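Local atomic coordinates of pks18 (Mycobacterium tuberculosis, PDB entry 1TED), a protein that probably extends medium- and long-chain acyl-CoA starters with malonyl-CoA to form tri- and tetraketide alpha-pyrones, as a homodimeric type III polyketide synthase. Residues 30-35 against 236-241; 196-201 against 230-235; 251-256 against 381-386; 312-317 against 349-354. All coordinates share one frame; numbering follows the deposited sequence.

Interaction 1 of 4, residues 30-35 against 236-241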
loop_
_atom_site.group_PDB
_atom_site.type_symbol
_atom_site.label_atom_id
_atom_site.label_comp_id
_atom_site.label_asym_id
_atom_site.label_seq_id
_atom_site.Cartn_x
_atom_site.Cartn_y
_atom_site.Cartn_z
ATOM N N THR A 30 19.408 13.608 12.191
ATOM C CA THR A 30 19.283 13.838 13.610
ATOM C C THR A 30 18.036 14.621 13.989
ATOM O O THR A 30 17.867 15.037 15.133
ATOM C CB THR A 30 20.545 14.544 14.102
ATOM O OG1 THR A 30 20.783 14.188 15.461
ATOM C CG2 THR A 30 20.417 16.035 13.964
ATOM N N THR A 31 17.153 14.798 13.015
ATOM C CA THR A 31 15.907 15.524 13.211
ATOM C C THR A 31 14.788 14.612 13.744
ATOM O O THR A 31 14.876 13.388 13.657
ATOM C CB THR A 31 15.448 16.139 11.881
ATOM O OG1 THR A 31 14.348 17.014 12.124
ATOM C CG2 THR A 31 15.009 15.049 10.905
ATOM N N VAL A 32 13.737 15.217 14.288
ATOM C CA VAL A 32 12.608 14.457 14.802
ATOM C C VAL A 32 11.330 14.812 14.036
ATOM O O VAL A 32 11.076 15.986 13.755
ATOM C CB VAL A 32 12.386 14.746 16.292
ATOM C CG1 VAL A 32 11.431 13.712 16.870
ATOM C CG2 VAL A 32 13.717 14.703 17.037
ATOM N N ALA A 33 10.531 13.803 13.697
ATOM C CA ALA A 33 9.288 14.031 12.962
ATOM C C ALA A 33 8.220 14.589 13.892
ATOM O O ALA A 33 8.053 14.125 15.020
ATOM C CB ALA A 33 8.803 12.742 12.321
ATOM N N VAL A 34 7.501 15.589 13.398
ATOM C CA VAL A 34 6.458 16.259 14.155
ATOM C C VAL A 34 5.142 16.355 13.377
ATOM O O VAL A 34 5.132 16.707 12.201
ATOM C CB VAL A 34 6.926 17.700 14.540
ATOM C CG1 VAL A 34 5.770 18.515 15.131
ATOM C CG2 VAL A 34 8.079 17.608 15.523
ATOM N N ILE A 35 4.036 16.014 14.031
ATOM C CA ILE A 35 2.722 16.132 13.408
ATOM C C ILE A 35 2.427 17.612 13.596
ATOM O O ILE A 35 2.189 18.059 14.707
ATOM C CB ILE A 35 1.652 15.317 14.154
ATOM C CG1 ILE A 35 1.942 13.822 14.008
ATOM C CG2 ILE A 35 0.268 15.672 13.624
ATOM C CD1 ILE A 35 1.143 12.956 14.982
ATOM N N SER A 236 11.891 18.416 12.229
ATOM C CA SER A 236 12.174 19.525 13.131
ATOM C C SER A 236 13.464 19.282 13.904
ATOM O O SER A 236 13.755 18.146 14.295
ATOM C CB SER A 236 10.997 19.705 14.096
ATOM O OG SER A 236 11.303 20.630 15.122
ATOM N N GLN A 237 14.229 20.351 14.114
ATOM C CA GLN A 237 15.503 20.293 14.837
ATOM C C GLN A 237 15.235 20.279 16.351
ATOM O O GLN A 237 14.567 21.161 16.882
ATOM C CB GLN A 237 16.356 21.502 14.442
ATOM C CG GLN A 237 17.850 21.397 14.770
ATOM C CD GLN A 237 18.179 21.680 16.237
ATOM O OE1 GLN A 237 17.868 22.754 16.768
ATOM N NE2 GLN A 237 18.819 20.717 16.892
ATOM N N VAL A 238 15.776 19.276 17.036
ATOM C CA VAL A 238 15.567 19.089 18.473
ATOM C C VAL A 238 15.647 20.283 19.424
ATOM O O VAL A 238 15.093 20.223 20.528
ATOM C CB VAL A 238 16.483 17.969 19.020
ATOM C CG1 VAL A 238 16.132 16.656 18.343
ATOM C CG2 VAL A 238 17.950 18.314 18.798
ATOM N N GLN A 239 16.323 21.361 19.032
ATOM C CA GLN A 239 16.410 22.532 19.911
ATOM C C GLN A 239 15.289 23.548 19.641
ATOM O O GLN A 239 15.142 24.537 20.364
ATOM C CB GLN A 239 17.762 23.222 19.746
ATOM C CG GLN A 239 18.942 22.370 20.129
ATOM C CD GLN A 239 20.239 22.923 19.578
ATOM O OE1 GLN A 239 20.706 23.992 19.985
ATOM N NE2 GLN A 239 20.824 22.201 18.636
ATOM N N GLU A 240 14.502 23.294 18.601
ATOM C CA GLU A 240 13.414 24.183 18.228
ATOM C C GLU A 240 12.318 24.172 19.283
ATOM O O GLU A 240 11.799 23.111 19.632
ATOM C CB GLU A 240 12.815 23.747 16.888
ATOM C CG GLU A 240 13.819 23.552 15.754
ATOM C CD GLU A 240 14.264 24.852 15.108
ATOM O OE1 GLU A 240 13.388 25.602 14.620
ATOM O OE2 GLU A 240 15.487 25.117 15.076
ATOM N N LYS A 241 11.964 25.343 19.799
ATOM C CA LYS A 241 10.894 25.418 20.789
ATOM C C LYS A 241 9.579 25.362 20.022
ATOM O O LYS A 241 9.138 26.360 19.446
ATOM C CB LYS A 241 10.997 26.713 21.605
ATOM C CG LYS A 241 12.193 26.721 22.554
ATOM C CD LYS A 241 12.262 27.964 23.428
ATOM C CE LYS A 241 13.439 27.859 24.400
ATOM N NZ LYS A 241 13.593 29.031 25.314
HETATM O O HOH W 1 17.376 17.911 15.330
#
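S236, V238 and V32 carry most of this contact, in which the chain beside the start of strand 32-41 meets the end of strand 226-236 and the turn that follows. V32 and S236 form an antiparallel hydrogen-bonded pair. V32 N reaches S236 O at 2.9 Å in a nearly straight bond (175°) within the carbonyl plane, while the return bond from S236 N to V32 O is more bent (134°). The same S236 O takes a second donor: T31 OG1, at a short 2.5 Å, stands above the carbonyl plane instead of lying in it; a chi1 of -171° puts this hydroxyl opposite the backbone N of T31, within reach of the S236 carbonyl. On the face shared by V32 and S236, S236 CB also rests against V34 CG2 at 3.9 Å. Further along, the type I turn from Q237 to E240 brings V238 over V32. Their side chains cross at about a right angle, CG2 of V32 and CG1 of V238 meeting at 3.4 Å, tighter than usual van der Waals contact. A water spans the neighbouring backbone, donating to T30 O and accepting from V238 N at 2.7 Å. R190 NE of the same chain hydrogen-bonds to T31 O, and V32 also packs on V248 of strand 247-256. With in-plane and above-plane donors on one carbonyl, and a water beyond it, regular sheet pairing gives way here to hydroxyl and solvent bonds at the protein surface.

Interaction 2 of 4, residues 196-201 against 230-235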
loop_
_atom_site.group_PDB
_atom_site.type_symbol
_atom_site.label_atom_id
_atom_site.label_comp_id
_atom_site.label_asym_id
_atom_site.label_seq_id
_atom_site.Cartn_x
_atom_site.Cartn_y
_atom_site.Cartn_z
ATOM N N LYS A 196 7.503 18.372 3.471
ATOM C CA LYS A 196 6.434 17.934 4.356
ATOM C C LYS A 196 5.738 16.770 3.687
ATOM O O LYS A 196 5.840 16.574 2.466
ATOM C CB LYS A 196 5.416 19.049 4.591
ATOM C CG LYS A 196 6.026 20.387 4.951
ATOM C CD LYS A 196 6.798 20.330 6.251
ATOM C CE LYS A 196 7.634 21.587 6.421
ATOM N NZ LYS A 196 8.456 21.531 7.646
ATOM N N ALA A 197 5.022 15.996 4.492
ATOM C CA ALA A 197 4.295 14.853 3.981
ATOM C C ALA A 197 2.861 14.942 4.462
ATOM O O ALA A 197 2.594 15.409 5.585
ATOM C CB ALA A 197 4.939 13.563 4.468
ATOM N N LEU A 198 1.949 14.509 3.596
ATOM C CA LEU A 198 0.527 14.508 3.898
ATOM C C LEU A 198 0.078 13.056 4.019
ATOM O O LEU A 198 0.286 12.254 3.098
ATOM C CB LEU A 198 -0.265 15.207 2.780
ATOM C CG LEU A 198 -1.800 15.156 2.881
ATOM C CD1 LEU A 198 -2.275 15.979 4.068
ATOM C CD2 LEU A 198 -2.430 15.701 1.611
ATOM N N VAL A 199 -0.511 12.719 5.165
ATOM C CA VAL A 199 -1.011 11.370 5.417
ATOM C C VAL A 199 -2.533 11.407 5.484
ATOM O O VAL A 199 -3.119 12.232 6.186
ATOM C CB VAL A 199 -0.439 10.787 6.735
ATOM C CG1 VAL A 199 -1.038 9.415 7.007
ATOM C CG2 VAL A 199 1.053 10.652 6.616
ATOM N N VAL A 200 -3.175 10.511 4.746
ATOM C CA VAL A 200 -4.624 10.486 4.706
ATOM C C VAL A 200 -5.172 9.077 4.887
ATOM O O VAL A 200 -4.838 8.162 4.133
ATOM C CB VAL A 200 -5.143 11.089 3.358
ATOM C CG1 VAL A 200 -6.651 11.069 3.304
ATOM C CG2 VAL A 200 -4.648 12.520 3.202
ATOM N N CYS A 201 -5.994 8.908 5.919
ATOM C CA CYS A 201 -6.627 7.632 6.197
ATOM C C CYS A 201 -8.115 7.866 5.950
ATOM O O CYS A 201 -8.714 8.772 6.522
ATOM C CB CYS A 201 -6.364 7.213 7.642
ATOM S SG CYS A 201 -4.604 7.064 8.064
ATOM N N ALA A 230 -6.409 13.127 8.565
ATOM C CA ALA A 230 -5.200 13.466 7.843
ATOM C C ALA A 230 -4.170 14.074 8.785
ATOM O O ALA A 230 -4.521 14.699 9.782
ATOM C CB ALA A 230 -5.530 14.451 6.706
ATOM N N LEU A 231 -2.897 13.870 8.463
ATOM C CA LEU A 231 -1.804 14.414 9.262
ATOM C C LEU A 231 -0.834 15.109 8.315
ATOM O O LEU A 231 -0.660 14.676 7.180
ATOM C CB LEU A 231 -1.040 13.298 9.980
ATOM C CG LEU A 231 -1.795 12.323 10.873
ATOM C CD1 LEU A 231 -0.836 11.215 11.287
ATOM C CD2 LEU A 231 -2.353 13.047 12.092
ATOM N N VAL A 232 -0.223 16.190 8.775
ATOM C CA VAL A 232 0.772 16.886 7.976
ATOM C C VAL A 232 2.050 16.748 8.791
ATOM O O VAL A 232 2.133 17.238 9.911
ATOM C CB VAL A 232 0.431 18.382 7.771
ATOM C CG1 VAL A 232 1.538 19.060 6.957
ATOM C CG2 VAL A 232 -0.902 18.515 7.051
ATOM N N ILE A 233 3.031 16.060 8.220
ATOM C CA ILE A 233 4.301 15.794 8.887
ATOM C C ILE A 233 5.454 16.646 8.361
ATOM O O ILE A 233 5.518 16.976 7.174
ATOM C CB ILE A 233 4.686 14.297 8.718
ATOM C CG1 ILE A 233 3.456 13.415 8.946
ATOM C CG2 ILE A 233 5.803 13.922 9.667
ATOM C CD1 ILE A 233 2.751 13.634 10.281
ATOM N N GLY A 234 6.367 16.989 9.263
ATOM C CA GLY A 234 7.530 17.769 8.897
ATOM C C GLY A 234 8.679 17.407 9.818
ATOM O O GLY A 234 8.463 16.866 10.901
ATOM N N ALA A 235 9.903 17.687 9.384
ATOM C CA ALA A 235 11.086 17.400 10.183
ATOM C C ALA A 235 11.360 18.627 11.034
ATOM O O ALA A 235 11.088 19.750 10.614
ATOM C CB ALA A 235 12.278 17.105 9.278
HETATM O O HOH W 2 9.994 19.464 7.147
#
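Neighbouring antiparallel strands of the large mixed sheet of the thiolase fold meet here, strand 196-204 lying beside strand 226-236; the two short segments run at 165° with axes 4.6 Å apart. Two hydrogen-bonded pairs fix the register. In the first, I233 N binds A197 O at 2.7 Å and A197 N binds I233 O. In the second, V199 N meets L231 O at 2.8 Å almost straight (176°), and L231 N answers on a lone pair of V199 O. Between them, CA of V232 brings its hydrogen to A197 O, a weaker CA-H...O contact at 3.3 Å. V199, A197, L231 and I233 share one face, covered in part by helix 177-191, where V199 CB sits beside L231 CB at 4.1 Å. The other face carries L198, V232, V200 and A230, and helix 102-125 packs on several of them. There the side chains of L198 and V232 cross at a slant, CD1 of L198 meeting CG2 of V232, and V200 CG2 touches A230 CB. At the end of the pair K196 bends at chi2 (-62°), so that CD passes G234 CA at 3.8 Å and NZ holds a water at 2.6 Å that also accepts from A235 N. The amides and carbonyls of A197, V199, L231 and I233 thus pair between the strands, while L198 and V200 turn their backbone bonds to strand 135-142; aliphatic side chains line both faces, and the one charged side chain, K196, meets its water at the end.

Interaction 3 of 4, residues 251-256 against 381-386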
loop_
_atom_site.group_PDB
_atom_site.type_symbol
_atom_site.label_atom_id
_atom_site.label_comp_id
_atom_site.label_asym_id
_atom_site.label_seq_id
_atom_site.Cartn_x
_atom_site.Cartn_y
_atom_site.Cartn_z
ATOM N N SER A 251 9.131 7.710 18.815
ATOM C CA SER A 251 9.556 6.365 18.444
ATOM C C SER A 251 8.381 5.513 17.975
ATOM O O SER A 251 7.281 5.616 18.515
ATOM C CB SER A 251 10.238 5.699 19.650
ATOM O OG SER A 251 10.827 4.456 19.306
ATOM N N SER A 252 8.604 4.678 16.964
ATOM C CA SER A 252 7.537 3.817 16.464
ATOM C C SER A 252 7.946 2.352 16.618
ATOM O O SER A 252 9.128 2.043 16.740
ATOM C CB SER A 252 7.210 4.156 15.005
ATOM O OG SER A 252 8.296 3.874 14.148
ATOM N N PHE A 253 6.972 1.449 16.623
ATOM C CA PHE A 253 7.261 0.025 16.808
ATOM C C PHE A 253 6.221 -0.879 16.151
ATOM O O PHE A 253 5.069 -0.493 15.972
ATOM C CB PHE A 253 7.336 -0.293 18.310
ATOM C CG PHE A 253 6.050 -0.012 19.061
ATOM C CD1 PHE A 253 5.032 -0.965 19.116
ATOM C CD2 PHE A 253 5.840 1.223 19.678
ATOM C CE1 PHE A 253 3.829 -0.694 19.773
ATOM C CE2 PHE A 253 4.638 1.507 20.335
ATOM C CZ PHE A 253 3.631 0.547 20.384
ATOM N N SER A 254 6.652 -2.080 15.795
ATOM C CA SER A 254 5.793 -3.072 15.166
ATOM C C SER A 254 6.131 -4.411 15.811
ATOM O O SER A 254 7.277 -4.656 16.177
ATOM C CB SER A 254 6.077 -3.181 13.665
ATOM O OG SER A 254 6.221 -1.910 13.049
ATOM N N GLN A 255 5.134 -5.271 15.955
ATOM C CA GLN A 255 5.360 -6.585 16.532
ATOM C C GLN A 255 4.370 -7.599 15.999
ATOM O O GLN A 255 3.170 -7.507 16.265
ATOM C CB GLN A 255 5.247 -6.539 18.052
ATOM C CG GLN A 255 6.576 -6.436 18.773
ATOM C CD GLN A 255 7.389 -7.710 18.690
ATOM O OE1 GLN A 255 6.879 -8.801 18.921
ATOM N NE2 GLN A 255 8.664 -7.574 18.374
ATOM N N LEU A 256 4.874 -8.556 15.232
ATOM C CA LEU A 256 4.032 -9.614 14.703
ATOM C C LEU A 256 3.915 -10.536 15.911
ATOM O O LEU A 256 4.935 -10.877 16.519
ATOM C CB LEU A 256 4.751 -10.346 13.565
ATOM C CG LEU A 256 3.974 -10.873 12.352
ATOM C CD1 LEU A 256 4.803 -11.987 11.690
ATOM C CD2 LEU A 256 2.608 -11.404 12.752
ATOM N N VAL A 381 -1.985 -10.035 12.948
ATOM C CA VAL A 381 -2.023 -9.537 14.300
ATOM C C VAL A 381 -0.629 -9.052 14.576
ATOM O O VAL A 381 0.284 -9.797 14.947
ATOM C CB VAL A 381 -2.480 -10.547 15.331
ATOM C CG1 VAL A 381 -2.430 -9.886 16.694
ATOM C CG2 VAL A 381 -3.921 -10.958 15.057
ATOM N N THR A 382 -0.495 -7.762 14.318
ATOM C CA THR A 382 0.728 -7.016 14.483
ATOM C C THR A 382 0.330 -5.869 15.382
ATOM O O THR A 382 -0.732 -5.277 15.189
ATOM C CB THR A 382 1.181 -6.430 13.131
ATOM O OG1 THR A 382 1.288 -7.486 12.169
ATOM C CG2 THR A 382 2.517 -5.697 13.269
ATOM N N VAL A 383 1.154 -5.572 16.378
ATOM C CA VAL A 383 0.863 -4.447 17.242
ATOM C C VAL A 383 1.610 -3.303 16.587
ATOM O O VAL A 383 2.831 -3.367 16.394
ATOM C CB VAL A 383 1.394 -4.632 18.666
ATOM C CG1 VAL A 383 1.040 -3.399 19.487
ATOM C CG2 VAL A 383 0.797 -5.897 19.297
ATOM N N GLU A 384 0.867 -2.262 16.232
ATOM C CA GLU A 384 1.440 -1.109 15.570
ATOM C C GLU A 384 1.245 0.084 16.494
ATOM O O GLU A 384 0.154 0.296 17.011
ATOM C CB GLU A 384 0.709 -0.897 14.242
ATOM C CG GLU A 384 1.593 -0.483 13.098
ATOM C CD GLU A 384 2.518 -1.590 12.646
ATOM O OE1 GLU A 384 2.072 -2.472 11.879
ATOM O OE2 GLU A 384 3.695 -1.573 13.068
ATOM N N GLY A 385 2.299 0.859 16.714
ATOM C CA GLY A 385 2.162 2.005 17.594
ATOM C C GLY A 385 3.316 2.988 17.590
ATOM O O GLY A 385 4.237 2.892 16.767
ATOM N N MET A 386 3.263 3.938 18.522
ATOM C CA MET A 386 4.293 4.960 18.633
ATOM C C MET A 386 4.323 5.597 20.014
ATOM O O MET A 386 3.322 5.587 20.731
ATOM C CB MET A 386 4.039 6.069 17.597
ATOM C CG MET A 386 2.902 7.033 17.973
ATOM S SD MET A 386 2.785 8.532 16.932
ATOM C CE MET A 386 1.087 8.962 17.088
#
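The ring of F253 lies flat over the backbone of G385 on the adjacent antiparallel strand. G385 CA is 3.8 Å from the ring centroid and 26° off its normal, a CH-pi contact, and V383 CG1 meets the ring edge at CE1, 3.9 Å away in the ring plane. Chi1 of 61° seats CG of F253 between its backbone N and carbonyl carbon, which folds the ring across to the neighbouring strand; G385, lacking a side chain, allows the close approach. Beneath the ring the two residues are a hydrogen-bonded pair, F253 N to G385 O at 3.1 Å and G385 N to F253 O at 3.2 Å. On the other face of the sheet, which carries S254 and E384, S254 OG donates to E384 OE2 at a short 2.5 Å, nearly along the C-O axis; the glutamate chain, bent at chi2 (69°), turns its carboxylate to that hydroxyl. E384 also packs on A176 and M179, its side chain about 9 Å from that of the probable nucleophile C175. S254 and L256 touch I165 and K157 of the second subunit. V381 and T382 form a G1 beta bulge opposite G378, where strand 382-390 follows the FGPG loop characteristic of chalcone synthase-like enzymes.

Interaction 4 of 4, residues 312-317 against 349-354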
loop_
_atom_site.group_PDB
_atom_site.type_symbol
_atom_site.label_atom_id
_atom_site.label_comp_id
_atom_site.label_asym_id
_atom_site.label_seq_id
_atom_site.Cartn_x
_atom_site.Cartn_y
_atom_site.Cartn_z
ATOM N N ILE A 312 -5.320 4.162 22.762
ATOM C CA ILE A 312 -5.584 2.782 22.405
ATOM C C ILE A 312 -6.605 2.732 21.283
ATOM O O ILE A 312 -7.676 3.324 21.392
ATOM C CB ILE A 312 -6.137 2.005 23.614
ATOM C CG1 ILE A 312 -5.106 2.026 24.753
ATOM C CG2 ILE A 312 -6.507 0.585 23.196
ATOM C CD1 ILE A 312 -5.601 1.411 26.045
ATOM N N HIS A 313 -6.276 2.035 20.201
ATOM C CA HIS A 313 -7.209 1.933 19.096
ATOM C C HIS A 313 -8.584 1.486 19.589
ATOM O O HIS A 313 -8.736 0.377 20.101
ATOM C CB HIS A 313 -6.732 0.935 18.048
ATOM C CG HIS A 313 -7.764 0.661 17.003
ATOM N ND1 HIS A 313 -8.226 1.641 16.148
ATOM C CD2 HIS A 313 -8.527 -0.432 16.767
ATOM C CE1 HIS A 313 -9.234 1.167 15.439
ATOM N NE2 HIS A 313 -9.437 -0.089 15.797
ATOM N N PRO A 314 -9.604 2.344 19.425
ATOM C CA PRO A 314 -10.964 2.009 19.864
ATOM C C PRO A 314 -11.707 1.127 18.869
ATOM O O PRO A 314 -12.709 1.531 18.295
ATOM C CB PRO A 314 -11.610 3.378 20.044
ATOM C CG PRO A 314 -10.941 4.202 18.979
ATOM C CD PRO A 314 -9.503 3.762 19.025
ATOM N N GLY A 315 -11.214 -0.094 18.685
ATOM C CA GLY A 315 -11.827 -1.014 17.747
ATOM C C GLY A 315 -13.093 -1.658 18.262
ATOM O O GLY A 315 -13.861 -2.228 17.488
ATOM N N GLY A 316 -13.323 -1.563 19.564
ATOM C CA GLY A 316 -14.511 -2.159 20.149
ATOM C C GLY A 316 -14.305 -2.412 21.629
ATOM O O GLY A 316 -13.167 -2.492 22.096
ATOM N N PRO A 317 -15.384 -2.554 22.403
ATOM C CA PRO A 317 -15.217 -2.794 23.840
ATOM C C PRO A 317 -14.159 -3.833 24.236
ATOM O O PRO A 317 -13.329 -3.558 25.094
ATOM C CB PRO A 317 -16.635 -3.169 24.298
ATOM C CG PRO A 317 -17.281 -3.690 23.028
ATOM C CD PRO A 317 -16.793 -2.712 22.005
ATOM N N SER A 349 -8.434 2.378 10.460
ATOM C CA SER A 349 -7.223 3.195 10.555
ATOM C C SER A 349 -7.430 4.612 11.058
ATOM O O SER A 349 -6.560 5.181 11.704
ATOM C CB SER A 349 -6.519 3.254 9.198
ATOM O OG SER A 349 -7.373 3.770 8.191
ATOM N N VAL A 350 -8.592 5.175 10.765
ATOM C CA VAL A 350 -8.916 6.540 11.145
ATOM C C VAL A 350 -9.053 6.813 12.644
ATOM O O VAL A 350 -8.678 7.889 13.119
ATOM C CB VAL A 350 -10.239 6.963 10.468
ATOM C CG1 VAL A 350 -10.654 8.344 10.937
ATOM C CG2 VAL A 350 -10.086 6.912 8.954
ATOM N N SER A 351 -9.589 5.838 13.378
ATOM C CA SER A 351 -9.853 5.987 14.807
ATOM C C SER A 351 -8.711 6.450 15.696
ATOM O O SER A 351 -8.896 7.297 16.569
ATOM C CB SER A 351 -10.445 4.693 15.351
ATOM O OG SER A 351 -11.670 4.414 14.696
ATOM N N LEU A 352 -7.528 5.907 15.481
ATOM C CA LEU A 352 -6.399 6.306 16.293
ATOM C C LEU A 352 -6.189 7.820 16.186
ATOM O O LEU A 352 -5.885 8.480 17.172
ATOM C CB LEU A 352 -5.154 5.539 15.833
ATOM C CG LEU A 352 -4.050 5.280 16.857
ATOM C CD1 LEU A 352 -4.655 4.776 18.155
ATOM C CD2 LEU A 352 -3.063 4.260 16.286
ATOM N N ILE A 353 -6.383 8.383 14.997
ATOM C CA ILE A 353 -6.174 9.822 14.834
ATOM C C ILE A 353 -7.280 10.677 15.466
ATOM O O ILE A 353 -7.022 11.795 15.905
ATOM C CB ILE A 353 -5.959 10.178 13.341
ATOM C CG1 ILE A 353 -4.681 9.493 12.842
ATOM C CG2 ILE A 353 -5.811 11.677 13.168
ATOM C CD1 ILE A 353 -4.487 9.547 11.353
ATOM N N PHE A 354 -8.501 10.147 15.534
ATOM C CA PHE A 354 -9.598 10.866 16.184
ATOM C C PHE A 354 -9.234 10.932 17.660
ATOM O O PHE A 354 -9.475 11.929 18.336
ATOM C CB PHE A 354 -10.916 10.111 16.046
ATOM C CG PHE A 354 -11.750 10.541 14.878
ATOM C CD1 PHE A 354 -11.234 10.519 13.590
ATOM C CD2 PHE A 354 -13.081 10.897 15.061
ATOM C CE1 PHE A 354 -12.037 10.841 12.490
ATOM C CE2 PHE A 354 -13.897 11.221 13.971
ATOM C CZ PHE A 354 -13.370 11.190 12.678
#
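S351 CB fits against both H313 and P314, lying 3.7 Å from CE1 of the imidazole and also 3.7 Å from CG of the proline ring. No hydrogen bond joins the two segments; helix 349-361 meets the loop 312-317 by van der Waals contacts. H313 has CG anti to its backbone N (chi1 172°), and a chi2 of 63° turns the ring so that one face lies beneath the amide of its own loop, G315 N standing 3.2 Å above the ring plane, toward the rim. The backbone N of L352 lies near the ring plane, at the edge. ND1, buried by the contact, finds no hydrogen-bond partner in the model. The H313 side chain also touches N346 and C175, the nucleophile by similarity, with nearest side-chain atoms of H313 and C175 about 3 Å apart, an arrangement consistent with the Cys-His-Asn triad of chalcone synthase-like enzymes. S351 itself turns OG away from its carbonyl carbon, and that oxygen bonds to M347 N just ahead of the segment. L352 swings CG to the far side of its backbone N (chi1 -152°), which carries CD1 to 3.8 Å from H313 N; the same side chain also packs on A376. P314 centres an inverse gamma turn, with G315 N bonding weakly to H313 O at 2.9 Å. G316, at backbone angles that call for glycine, then occupies the N-cap position of helix 317-327.

How the interactions relate
Interactions 1, 2 and 3 all belong to the same large mixed sheet, whereas interaction 4 sets a loop against a helix near the probable nucleophile. Strand 226-236 links the first two, with V34 N probably bonding to G234 O; interaction 3 lies farther across the sheet, beyond strand 32-41. Interaction 1 sits at the surface and adds a hydroxyl and a water to a single strand pair. Interaction 2 is buried and aliphatic, touching interaction 4 where C201 packs on S349 and V350. Interaction 3, also buried, adds an aromatic-glycine pair and a carboxylate bond to its strand pairing and reaches the second subunit. Interaction 4, closest to the chain's centre, has no hydrogen bond across it.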